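Local coordinates for SIR4-interacting protein SIF2 (Saccharomyces cerevisiae, PDB 1R5M) that antagonizes telomeric silencing in yeast and acts as a transcriptional corepressor within the Set3C complex, here represented by its C-terminal WD40 domain, at residues E213-D218 / K260-A265; K219-I222 / A228-V231; V354-L359 / L400-A405. All coordinates share one frame; numbering follows the deposited sequence.

Interaction 1. Residues E213-D218 / K260-A265; sequences EWVDDD and KLLLSA
Anti first torsions (chi1 177° and 173°) followed by a bend at chi2 bring E213 and L262 together, CG standing opposite the backbone N in both residues, which turns each side chain toward the other strand. There the methyl CD1 of L262 meets the methylene CG of E213 at 4.3 Å. The same methyl lies 4.4 Å from CG1 of V215, one methyl of a branched side chain two residues further along. One leucine methyl is thus shared by two neighbours, and these are loose van der Waals contacts. Leucine suits this buried position because it is wholly apolar and also packs on W274, while V215 offers it a compact methyl. Glutamate suits its place because its aliphatic stem can face the leucine while its chain bends (chi2 73°) to carry the carboxylate elsewhere: OE2 accepts the backbone N-H of F255 and OE1 forms a salt bridge with K156. Beyond the corner that the chain turns at V215, D216 OD1 accepts D217 N at 2.7 Å, and the other oxygen, OD2, pairs with K219. Strand 213-216 is an outermost strand of the four-stranded blade 213-243 and pairs with strand 219-223. L262 belongs to strand 261-266, second in the blade 250-285, with strand 250-256 on one side and strand 271-274 on the other, so the contact joins successive blades of the propeller.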
ATOM      1  N   GLU A 213       7.591   7.595   2.886  1.00  9.78           N
ATOM      2  CA  GLU A 213       8.203   7.164   1.634  1.00 10.29           C
ATOM      3  C   GLU A 213       9.661   7.581   1.491  1.00 10.10           C
ATOM      4  O   GLU A 213      10.056   8.646   1.958  1.00 11.47           O
ATOM      5  CB  GLU A 213       7.392   7.732   0.452  1.00 10.02           C
ATOM      6  CG  GLU A 213       7.949   7.415  -0.934  1.00 11.30           C
ATOM      7  CD  GLU A 213       7.749   5.964  -1.338  1.00 13.98           C
ATOM      8  OE1 GLU A 213       7.767   5.090  -0.445  1.00 19.00           O
ATOM      9  OE2 GLU A 213       7.587   5.691  -2.547  1.00 11.72           O
ATOM     10  N   TRP A 214      10.458   6.730   0.851  1.00 10.31           N
ATOM     11  CA  TRP A 214      11.863   7.044   0.606  1.00 10.61           C
ATOM     12  C   TRP A 214      11.921   7.799  -0.716  1.00 12.25           C
ATOM     13  O   TRP A 214      11.236   7.429  -1.670  1.00 11.68           O
ATOM     14  CB  TRP A 214      12.707   5.769   0.480  1.00 10.77           C
ATOM     15  CG  TRP A 214      12.947   5.065   1.773  1.00 11.28           C
ATOM     16  CD1 TRP A 214      12.168   4.099   2.339  1.00 11.04           C
ATOM     17  CD2 TRP A 214      14.028   5.297   2.682  1.00 11.21           C
ATOM     18  NE1 TRP A 214      12.697   3.714   3.550  1.00 10.14           N
ATOM     19  CE2 TRP A 214      13.840   4.435   3.783  1.00 10.44           C
ATOM     20  CE3 TRP A 214      15.140   6.151   2.671  1.00 11.25           C
ATOM     21  CZ2 TRP A 214      14.725   4.403   4.871  1.00 11.43           C
ATOM     22  CZ3 TRP A 214      16.022   6.118   3.753  1.00 12.76           C
ATOM     23  CH2 TRP A 214      15.806   5.249   4.838  1.00 11.89           C
ATOM     24  N   VAL A 215      12.735   8.848  -0.779  1.00 12.60           N
ATOM     25  CA  VAL A 215      12.852   9.620  -2.016  1.00 14.76           C
ATOM     26  C   VAL A 215      14.274   9.598  -2.563  1.00 17.09           C
ATOM     27  O   VAL A 215      14.584  10.263  -3.553  1.00 17.04           O
ATOM     28  CB  VAL A 215      12.388  11.082  -1.819  1.00 15.90           C
ATOM     29  CG1 VAL A 215      10.922  11.102  -1.424  1.00 15.47           C
ATOM     30  CG2 VAL A 215      13.234  11.776  -0.765  1.00 16.83           C
ATOM     31  N   ASP A 216      15.127   8.823  -1.902  1.00 17.56           N
ATOM     32  CA  ASP A 216      16.519   8.644  -2.299  1.00 20.03           C
ATOM     33  C   ASP A 216      17.069   7.544  -1.396  1.00 20.70           C
ATOM     34  O   ASP A 216      16.400   7.123  -0.453  1.00 19.40           O
ATOM     35  CB  ASP A 216      17.322   9.934  -2.106  1.00 22.00           C
ATOM     36  CG  ASP A 216      18.533  10.013  -3.024  1.00 25.19           C
ATOM     37  OD1 ASP A 216      18.965   8.962  -3.545  1.00 25.92           O
ATOM     38  OD2 ASP A 216      19.058  11.130  -3.220  1.00 27.21           O
ATOM     39  N   ASP A 217      18.276   7.070  -1.682  1.00 21.05           N
ATOM     40  CA  ASP A 217      18.872   6.015  -0.874  1.00 22.48           C
ATOM     41  C   ASP A 217      19.005   6.438   0.587  1.00 20.96           C
ATOM     42  O   ASP A 217      18.979   5.598   1.489  1.00 20.58           O
ATOM     43  CB  ASP A 217      20.251   5.642  -1.429  1.00 25.91           C
ATOM     44  CG  ASP A 217      20.180   5.087  -2.842  1.00 30.17           C
ATOM     45  OD1 ASP A 217      19.535   4.037  -3.039  1.00 32.50           O
ATOM     46  OD2 ASP A 217      20.769   5.701  -3.756  1.00 33.09           O
ATOM     47  N   ASP A 218      19.131   7.742   0.816  1.00 19.99           N
ATOM     48  CA  ASP A 218      19.295   8.266   2.168  1.00 20.00           C
ATOM     49  C   ASP A 218      18.379   9.442   2.497  1.00 18.15           C
ATOM     50  O   ASP A 218      18.678  10.231   3.389  1.00 17.29           O
ATOM     51  CB  ASP A 218      20.751   8.695   2.368  1.00 22.41           C
ATOM     52  CG  ASP A 218      21.121   9.899   1.523  1.00 25.48           C
ATOM     53  OD1 ASP A 218      20.585  10.027   0.398  1.00 25.15           O
ATOM     54  OD2 ASP A 218      21.953  10.713   1.977  1.00 28.05           O
ATOM     55  N   LYS A 260      11.833  10.966 -10.797  1.00 13.70           N
ATOM     56  CA  LYS A 260      12.222  11.639  -9.556  1.00 13.79           C
ATOM     57  C   LYS A 260      11.154  12.557  -8.971  1.00 14.09           C
ATOM     58  O   LYS A 260      11.461  13.600  -8.390  1.00 15.03           O
ATOM     59  CB  LYS A 260      13.514  12.436  -9.774  1.00 16.92           C
ATOM     60  CG  LYS A 260      14.668  11.609 -10.319  1.00 18.92           C
ATOM     61  CD  LYS A 260      15.026  10.456  -9.392  1.00 22.30           C
ATOM     62  CE  LYS A 260      16.211   9.663  -9.927  1.00 24.33           C
ATOM     63  NZ  LYS A 260      16.526   8.491  -9.062  1.00 26.62           N
ATOM     64  N   LEU A 261       9.895  12.166  -9.123  1.00 11.16           N
ATOM     65  CA  LEU A 261       8.795  12.958  -8.594  1.00 10.21           C
ATOM     66  C   LEU A 261       8.073  12.209  -7.488  1.00 10.39           C
ATOM     67  O   LEU A 261       7.981  10.983  -7.511  1.00  9.72           O
ATOM     68  CB  LEU A 261       7.791  13.291  -9.700  1.00 10.24           C
ATOM     69  CG  LEU A 261       8.301  14.132 -10.874  1.00 10.63           C
ATOM     70  CD1 LEU A 261       7.194  14.271 -11.908  1.00 11.48           C
ATOM     71  CD2 LEU A 261       8.744  15.504 -10.380  1.00 13.35           C
ATOM     72  N   LEU A 262       7.569  12.965  -6.521  1.00  8.72           N
ATOM     73  CA  LEU A 262       6.825  12.403  -5.405  1.00  9.38           C
ATOM     74  C   LEU A 262       5.341  12.653  -5.611  1.00  9.57           C
ATOM     75  O   LEU A 262       4.930  13.776  -5.903  1.00 10.21           O
ATOM     76  CB  LEU A 262       7.248  13.061  -4.089  1.00  9.50           C
ATOM     77  CG  LEU A 262       6.421  12.661  -2.861  1.00  7.91           C
ATOM     78  CD1 LEU A 262       6.704  11.204  -2.502  1.00 10.15           C
ATOM     79  CD2 LEU A 262       6.759  13.575  -1.693  1.00 10.02           C
ATOM     80  N   LEU A 263       4.544  11.599  -5.473  1.00  9.26           N
ATOM     81  CA  LEU A 263       3.096  11.701  -5.587  1.00  9.06           C
ATOM     82  C   LEU A 263       2.542  11.649  -4.170  1.00  8.45           C
ATOM     83  O   LEU A 263       2.925  10.781  -3.385  1.00  8.57           O
ATOM     84  CB  LEU A 263       2.530  10.521  -6.388  1.00  9.47           C
ATOM     85  CG  LEU A 263       1.038  10.220  -6.191  1.00  9.63           C
ATOM     86  CD1 LEU A 263       0.186  11.329  -6.798  1.00 10.41           C
ATOM     87  CD2 LEU A 263       0.707   8.888  -6.847  1.00 11.68           C
ATOM     88  N   SER A 264       1.669  12.591  -3.825  1.00  7.35           N
ATOM     89  CA  SER A 264       1.051  12.579  -2.505  1.00  7.68           C
ATOM     90  C   SER A 264      -0.463  12.679  -2.664  1.00  9.08           C
ATOM     91  O   SER A 264      -0.956  13.247  -3.639  1.00  9.61           O
ATOM     92  CB  SER A 264       1.565  13.744  -1.644  1.00  9.47           C
ATOM     93  OG  SER A 264       1.229  15.000  -2.210  1.00  8.89           O
ATOM     94  N   ALA A 265      -1.192  12.083  -1.728  1.00  9.20           N
ATOM     95  CA  ALA A 265      -2.652  12.148  -1.737  1.00 10.15           C
ATOM     96  C   ALA A 265      -3.042  12.569  -0.332  1.00 11.65           C
ATOM     97  O   ALA A 265      -2.327  12.279   0.633  1.00 10.34           O
ATOM     98  CB  ALA A 265      -3.259  10.795  -2.073  1.00 10.71           C
TER

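Interaction 2. Residues K219-I222 / A228-V231; sequences KFVI and AIFV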
ATOM      1  N   LYS A 219      17.268   9.566   1.780  1.00 16.37           N
ATOM      2  CA  LYS A 219      16.334  10.660   2.029  1.00 14.85           C
ATOM      3  C   LYS A 219      14.921  10.103   2.049  1.00 12.91           C
ATOM      4  O   LYS A 219      14.610   9.163   1.320  1.00 12.96           O
ATOM      5  CB  LYS A 219      16.451  11.728   0.939  1.00 16.70           C
ATOM      6  CG  LYS A 219      17.858  12.282   0.755  1.00 19.18           C
ATOM      7  CD  LYS A 219      17.903  13.272  -0.399  1.00 22.45           C
ATOM      8  CE  LYS A 219      19.332  13.713  -0.699  1.00 23.12           C
ATOM      9  NZ  LYS A 219      20.192  12.564  -1.103  1.00 25.31           N
ATOM     10  N   PHE A 220      14.070  10.683   2.884  1.00 12.43           N
ATOM     11  CA  PHE A 220      12.698  10.211   2.994  1.00 12.21           C
ATOM     12  C   PHE A 220      11.735  11.319   3.394  1.00 12.78           C
ATOM     13  O   PHE A 220      12.151  12.398   3.819  1.00 13.15           O
ATOM     14  CB  PHE A 220      12.635   9.056   3.999  1.00 13.28           C
ATOM     15  CG  PHE A 220      13.174   9.400   5.367  1.00 11.98           C
ATOM     16  CD1 PHE A 220      12.333   9.889   6.360  1.00 13.48           C
ATOM     17  CD2 PHE A 220      14.523   9.230   5.659  1.00 14.21           C
ATOM     18  CE1 PHE A 220      12.824  10.199   7.627  1.00 14.32           C
ATOM     19  CE2 PHE A 220      15.027   9.537   6.923  1.00 14.87           C
ATOM     20  CZ  PHE A 220      14.175  10.023   7.910  1.00 14.70           C
ATOM     21  N   VAL A 221      10.441  11.050   3.246  1.00 11.60           N
ATOM     22  CA  VAL A 221       9.413  12.022   3.590  1.00 11.92           C
ATOM     23  C   VAL A 221       8.365  11.421   4.522  1.00 12.02           C
ATOM     24  O   VAL A 221       8.029  10.238   4.421  1.00 11.87           O
ATOM     25  CB  VAL A 221       8.700  12.567   2.328  1.00 10.68           C
ATOM     26  CG1 VAL A 221       9.676  13.366   1.471  1.00 13.07           C
ATOM     27  CG2 VAL A 221       8.108  11.414   1.526  1.00 11.44           C
ATOM     28  N   ILE A 222       7.868  12.240   5.444  1.00 13.07           N
ATOM     29  CA  ILE A 222       6.849  11.802   6.386  1.00 14.16           C
ATOM     30  C   ILE A 222       5.855  12.937   6.625  1.00 14.57           C
ATOM     31  O   ILE A 222       6.194  14.112   6.494  1.00 15.94           O
ATOM     32  CB  ILE A 222       7.462  11.369   7.745  1.00 16.92           C
ATOM     33  CG1 ILE A 222       8.014  12.581   8.489  1.00 17.37           C
ATOM     34  CG2 ILE A 222       8.577  10.352   7.516  1.00 16.14           C
ATOM     35  CD1 ILE A 222       8.558  12.244   9.870  1.00 20.00           C
ATOM     36  N   ALA A 228       1.421  19.336   5.939  1.00 14.70           N
ATOM     37  CA  ALA A 228       2.751  19.492   5.373  1.00 15.59           C
ATOM     38  C   ALA A 228       3.422  18.132   5.260  1.00 15.10           C
ATOM     39  O   ALA A 228       3.043  17.183   5.946  1.00 16.50           O
ATOM     40  CB  ALA A 228       3.593  20.414   6.253  1.00 16.89           C
ATOM     41  N   ILE A 229       4.402  18.039   4.368  1.00 13.07           N
ATOM     42  CA  ILE A 229       5.179  16.814   4.194  1.00 12.55           C
ATOM     43  C   ILE A 229       6.619  17.229   4.472  1.00 14.04           C
ATOM     44  O   ILE A 229       7.166  18.093   3.787  1.00 14.66           O
ATOM     45  CB  ILE A 229       5.072  16.262   2.755  1.00 11.82           C
ATOM     46  CG1 ILE A 229       3.625  15.856   2.460  1.00 10.77           C
ATOM     47  CG2 ILE A 229       6.006  15.058   2.589  1.00 11.72           C
ATOM     48  CD1 ILE A 229       3.326  15.691   0.974  1.00 11.35           C
ATOM     49  N   PHE A 230       7.223  16.628   5.491  1.00 14.08           N
ATOM     50  CA  PHE A 230       8.598  16.950   5.868  1.00 15.07           C
ATOM     51  C   PHE A 230       9.600  16.055   5.149  1.00 15.01           C
ATOM     52  O   PHE A 230       9.385  14.849   5.020  1.00 14.19           O
ATOM     53  CB  PHE A 230       8.772  16.795   7.385  1.00 15.65           C
ATOM     54  CG  PHE A 230       8.205  17.936   8.193  1.00 18.30           C
ATOM     55  CD1 PHE A 230       7.195  18.751   7.684  1.00 19.22           C
ATOM     56  CD2 PHE A 230       8.669  18.177   9.482  1.00 18.99           C
ATOM     57  CE1 PHE A 230       6.659  19.789   8.448  1.00 20.26           C
ATOM     58  CE2 PHE A 230       8.139  19.211  10.254  1.00 20.04           C
ATOM     59  CZ  PHE A 230       7.130  20.018   9.736  1.00 20.27           C
ATOM     60  N   VAL A 231      10.694  16.649   4.682  1.00 14.62           N
ATOM     61  CA  VAL A 231      11.734  15.902   3.979  1.00 14.95           C
ATOM     62  C   VAL A 231      12.944  15.780   4.899  1.00 15.63           C
ATOM     63  O   VAL A 231      13.335  16.754   5.547  1.00 16.12           O
ATOM     64  CB  VAL A 231      12.168  16.618   2.678  1.00 14.87           C
ATOM     65  CG1 VAL A 231      13.085  15.713   1.866  1.00 16.28           C
ATOM     66  CG2 VAL A 231      10.939  17.014   1.861  1.00 14.97           C
TER
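V221 and V231 sit side by side on one face of the hairpin, pointing the same way, with V221 CG1 3.9 Å from V231 CG2. They form the non-hydrogen-bonded pair, V221 CA and V231 CA being 4.5 Å apart, which brings the two branched side chains into direct contact on one face. I229 comes in diagonally on this tight side: its CG2, anti to the backbone N, rests 3.7 Å from V221 CB. L253 of the next blade packs against both V221 and I229, and L262 adds to the cover over V221, so beta-branched aliphatics suit a face buried between blades. The other face is looser. I222 CG1 lies 4.4 Å from F230 CB. The phenyl ring of F230 leads away from I222 (chi1 -77°) toward P239 and K242, and F230 stays partly exposed; L189 is a neighbour that covers both residues. The backbone is what joins these two firmly, as a hydrogen-bonded pair: I222 N gives to F230 O at 3.0 Å, and F230 N gives back to I222 O at 2.9 Å. V221 CA also lies 3.2 Å from F230 O, a weak CA-H...O contact beside the bond from I222 N. Antiparallel pairing of strand 219-223 with strand 229-233 makes the beta hairpin formed by the second and third strands of a four-stranded WD40 propeller blade.

Interaction 3. Residues V354-L359 / L400-A405; sequences VNVYDL and LSWNCA
V354 and L400 run alongside each other in opposing senses, with V354 CG1 4.2 Å from L400 CD1, the first of two apolar contacts between these blades. L400 reaches across with CG lodged between its backbone N and carbonyl carbon (chi1 66°) and its chain then extended. V354 CA and L400 CA are 8.9 Å apart, a separation that a long aliphatic chain can bridge. The second contact is aliphatic against aromatic: V356 CG1 meets W402 CH2 at 3.9 Å, at the rim of the indole and near its plane rather than over a face. A large flat side chain fits here because its far six-membered ring touches the valine while its N-H is engaged by a polar partner.

That polar interaction lies beside the apolar ones. W402 NE1 donates to R337 O, the backbone carbonyl of a residue in WD 7, which helps hold the turn of the indole. The two segments themselves meet through hydrocarbon alone, so what they share directly is apolar burial, and the bond from W402 NE1 to R337 O adds a polar tie between the same two repeats, WD 7 and WD 8.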
ATOM      1  N   VAL A 354     -14.851  -6.338  -6.246  1.00 11.19           N
ATOM      2  CA  VAL A 354     -13.531  -5.933  -6.702  1.00 10.93           C
ATOM      3  C   VAL A 354     -13.631  -5.692  -8.198  1.00 11.29           C
ATOM      4  O   VAL A 354     -14.107  -6.552  -8.940  1.00 12.40           O
ATOM      5  CB  VAL A 354     -12.468  -7.032  -6.481  1.00 10.66           C
ATOM      6  CG1 VAL A 354     -11.135  -6.597  -7.092  1.00 12.40           C
ATOM      7  CG2 VAL A 354     -12.302  -7.311  -4.999  1.00 12.72           C
ATOM      8  N   ASN A 355     -13.207  -4.512  -8.632  1.00 10.09           N
ATOM      9  CA  ASN A 355     -13.211  -4.185 -10.050  1.00 10.94           C
ATOM     10  C   ASN A 355     -11.768  -4.052 -10.493  1.00 11.37           C
ATOM     11  O   ASN A 355     -10.948  -3.460  -9.788  1.00 11.56           O
ATOM     12  CB  ASN A 355     -13.922  -2.852 -10.322  1.00 10.72           C
ATOM     13  CG  ASN A 355     -15.415  -3.009 -10.557  1.00 12.07           C
ATOM     14  OD1 ASN A 355     -16.111  -2.028 -10.826  1.00 14.27           O
ATOM     15  ND2 ASN A 355     -15.911  -4.235 -10.462  1.00 10.30           N
ATOM     16  N   VAL A 356     -11.451  -4.624 -11.646  1.00 10.73           N
ATOM     17  CA  VAL A 356     -10.115  -4.502 -12.202  1.00 10.82           C
ATOM     18  C   VAL A 356     -10.293  -3.662 -13.459  1.00 10.97           C
ATOM     19  O   VAL A 356     -11.064  -4.020 -14.354  1.00 11.12           O
ATOM     20  CB  VAL A 356      -9.507  -5.867 -12.575  1.00 11.38           C
ATOM     21  CG1 VAL A 356      -8.116  -5.671 -13.171  1.00 11.80           C
ATOM     22  CG2 VAL A 356      -9.416  -6.750 -11.340  1.00 11.63           C
ATOM     23  N   TYR A 357      -9.605  -2.527 -13.502  1.00  9.88           N
ATOM     24  CA  TYR A 357      -9.676  -1.616 -14.639  1.00 11.23           C
ATOM     25  C   TYR A 357      -8.470  -1.791 -15.551  1.00 12.40           C
ATOM     26  O   TYR A 357      -7.356  -2.042 -15.089  1.00 12.43           O
ATOM     27  CB  TYR A 357      -9.769  -0.174 -14.138  1.00 11.71           C
ATOM     28  CG  TYR A 357     -11.087   0.115 -13.464  1.00 11.61           C
ATOM     29  CD1 TYR A 357     -12.228   0.396 -14.217  1.00 12.73           C
ATOM     30  CD2 TYR A 357     -11.216   0.041 -12.076  1.00 12.98           C
ATOM     31  CE1 TYR A 357     -13.465   0.589 -13.605  1.00 13.54           C
ATOM     32  CE2 TYR A 357     -12.446   0.234 -11.456  1.00 14.02           C
ATOM     33  CZ  TYR A 357     -13.567   0.505 -12.226  1.00 14.79           C
ATOM     34  OH  TYR A 357     -14.792   0.667 -11.621  1.00 16.85           O
ATOM     35  N   ASP A 358      -8.705  -1.663 -16.851  1.00 12.36           N
ATOM     36  CA  ASP A 358      -7.654  -1.826 -17.842  1.00 14.51           C
ATOM     37  C   ASP A 358      -7.145  -0.466 -18.299  1.00 14.37           C
ATOM     38  O   ASP A 358      -7.911   0.365 -18.794  1.00 14.87           O
ATOM     39  CB  ASP A 358      -8.197  -2.626 -19.026  1.00 16.60           C
ATOM     40  CG  ASP A 358      -7.146  -2.906 -20.076  1.00 18.72           C
ATOM     41  OD1 ASP A 358      -5.940  -2.866 -19.751  1.00 17.20           O
ATOM     42  OD2 ASP A 358      -7.532  -3.186 -21.230  1.00 21.41           O
ATOM     43  N   LEU A 359      -5.847  -0.248 -18.124  1.00 14.32           N
ATOM     44  CA  LEU A 359      -5.220   1.011 -18.497  1.00 15.70           C
ATOM     45  C   LEU A 359      -4.399   0.880 -19.777  1.00 18.72           C
ATOM     46  O   LEU A 359      -3.863   1.867 -20.269  1.00 19.53           O
ATOM     47  CB  LEU A 359      -4.298   1.483 -17.367  1.00 14.85           C
ATOM     48  CG  LEU A 359      -4.852   1.466 -15.939  1.00 12.81           C
ATOM     49  CD1 LEU A 359      -3.772   1.955 -14.971  1.00 14.43           C
ATOM     50  CD2 LEU A 359      -6.085   2.352 -15.844  1.00 14.50           C
ATOM     51  N   LEU A 400      -6.337  -5.606  -0.654  1.00  9.75           N
ATOM     52  CA  LEU A 400      -6.137  -6.479  -1.796  1.00 10.94           C
ATOM     53  C   LEU A 400      -4.689  -6.315  -2.231  1.00 10.16           C
ATOM     54  O   LEU A 400      -4.066  -5.284  -1.964  1.00 10.75           O
ATOM     55  CB  LEU A 400      -7.112  -6.145  -2.936  1.00 17.23           C
ATOM     56  CG  LEU A 400      -7.068  -4.833  -3.711  1.00 18.75           C
ATOM     57  CD1 LEU A 400      -8.225  -4.822  -4.718  1.00 17.00           C
ATOM     58  CD2 LEU A 400      -7.193  -3.651  -2.762  1.00 20.62           C
ATOM     59  N   SER A 401      -4.139  -7.342  -2.864  1.00  9.38           N
ATOM     60  CA  SER A 401      -2.755  -7.283  -3.314  1.00  9.18           C
ATOM     61  C   SER A 401      -2.537  -8.127  -4.558  1.00 10.04           C
ATOM     62  O   SER A 401      -3.123  -9.202  -4.701  1.00  9.49           O
ATOM     63  CB  SER A 401      -1.828  -7.768  -2.199  1.00 12.33           C
ATOM     64  OG  SER A 401      -2.099  -9.119  -1.872  1.00 17.65           O
ATOM     65  N   TRP A 402      -1.690  -7.622  -5.453  1.00  8.41           N
ATOM     66  CA  TRP A 402      -1.348  -8.301  -6.703  1.00  9.37           C
ATOM     67  C   TRP A 402      -0.075  -9.124  -6.574  1.00 10.37           C
ATOM     68  O   TRP A 402       0.881  -8.688  -5.924  1.00 10.98           O
ATOM     69  CB  TRP A 402      -1.031  -7.300  -7.812  1.00  9.25           C
ATOM     70  CG  TRP A 402      -2.139  -6.490  -8.375  1.00  9.27           C
ATOM     71  CD1 TRP A 402      -2.530  -5.240  -7.982  1.00  9.08           C
ATOM     72  CD2 TRP A 402      -2.906  -6.805  -9.537  1.00  9.09           C
ATOM     73  NE1 TRP A 402      -3.488  -4.754  -8.842  1.00  9.34           N
ATOM     74  CE2 TRP A 402      -3.737  -5.697  -9.804  1.00  9.49           C
ATOM     75  CE3 TRP A 402      -2.968  -7.921 -10.384  1.00  9.72           C
ATOM     76  CZ2 TRP A 402      -4.618  -5.668 -10.887  1.00 10.24           C
ATOM     77  CZ3 TRP A 402      -3.845  -7.892 -11.463  1.00  9.42           C
ATOM     78  CH2 TRP A 402      -4.657  -6.773 -11.703  1.00  9.43           C
ATOM     79  N   ASN A 403      -0.030 -10.290  -7.214  1.00 10.39           N
ATOM     80  CA  ASN A 403       1.216 -11.044  -7.193  1.00 10.65           C
ATOM     81  C   ASN A 403       2.063 -10.353  -8.270  1.00 11.21           C
ATOM     82  O   ASN A 403       1.536  -9.573  -9.071  1.00 11.18           O
ATOM     83  CB  ASN A 403       0.986 -12.549  -7.446  1.00 10.13           C
ATOM     84  CG  ASN A 403       0.728 -12.902  -8.900  1.00 10.60           C
ATOM     85  OD1 ASN A 403       0.153 -12.132  -9.665  1.00 10.62           O
ATOM     86  ND2 ASN A 403       1.135 -14.113  -9.274  1.00 11.85           N
ATOM     87  N   CYS A 404       3.367 -10.596  -8.284  1.00 11.71           N
ATOM     88  CA  CYS A 404       4.223  -9.890  -9.231  1.00 11.36           C
ATOM     89  C   CYS A 404       3.968 -10.145 -10.712  1.00 12.43           C
ATOM     90  O   CYS A 404       4.290  -9.300 -11.548  1.00 13.21           O
ATOM     91  CB  CYS A 404       5.704 -10.134  -8.896  1.00 13.29           C
ATOM     92  SG  CYS A 404       6.289 -11.836  -9.025  1.00 13.25           S
ATOM     93  N   ALA A 405       3.378 -11.290 -11.035  1.00 12.88           N
ATOM     94  CA  ALA A 405       3.091 -11.635 -12.424  1.00 12.61           C
ATOM     95  C   ALA A 405       1.775 -11.030 -12.903  1.00 13.71           C
ATOM     96  O   ALA A 405       1.488 -11.008 -14.102  1.00 13.15           O
ATOM     97  CB  ALA A 405       3.058 -13.151 -12.582  1.00 14.10           C
TER

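In the fold
All three contacts belong to one WD40 propeller, two of them between successive repeats and one within a repeat. Interactions 1 and 2 adjoin, with centres 8 Å apart: E213 O probably accepts a hydrogen bond from V221 N at 2.8 Å, tying the first two strands of the blade 213-243, and S264 CB packs on I229 CD1 at 3.7 Å, linking that blade to the blade 250-285. Interaction 3, between WD 7 and WD 8, is separate, its centre 23 Å from that of interaction 1 and 29 Å from that of interaction 2, on the opposite side of the chain's centre from the latter. Interactions 1 and 3 both pack hydrocarbon groups between neighbouring blades.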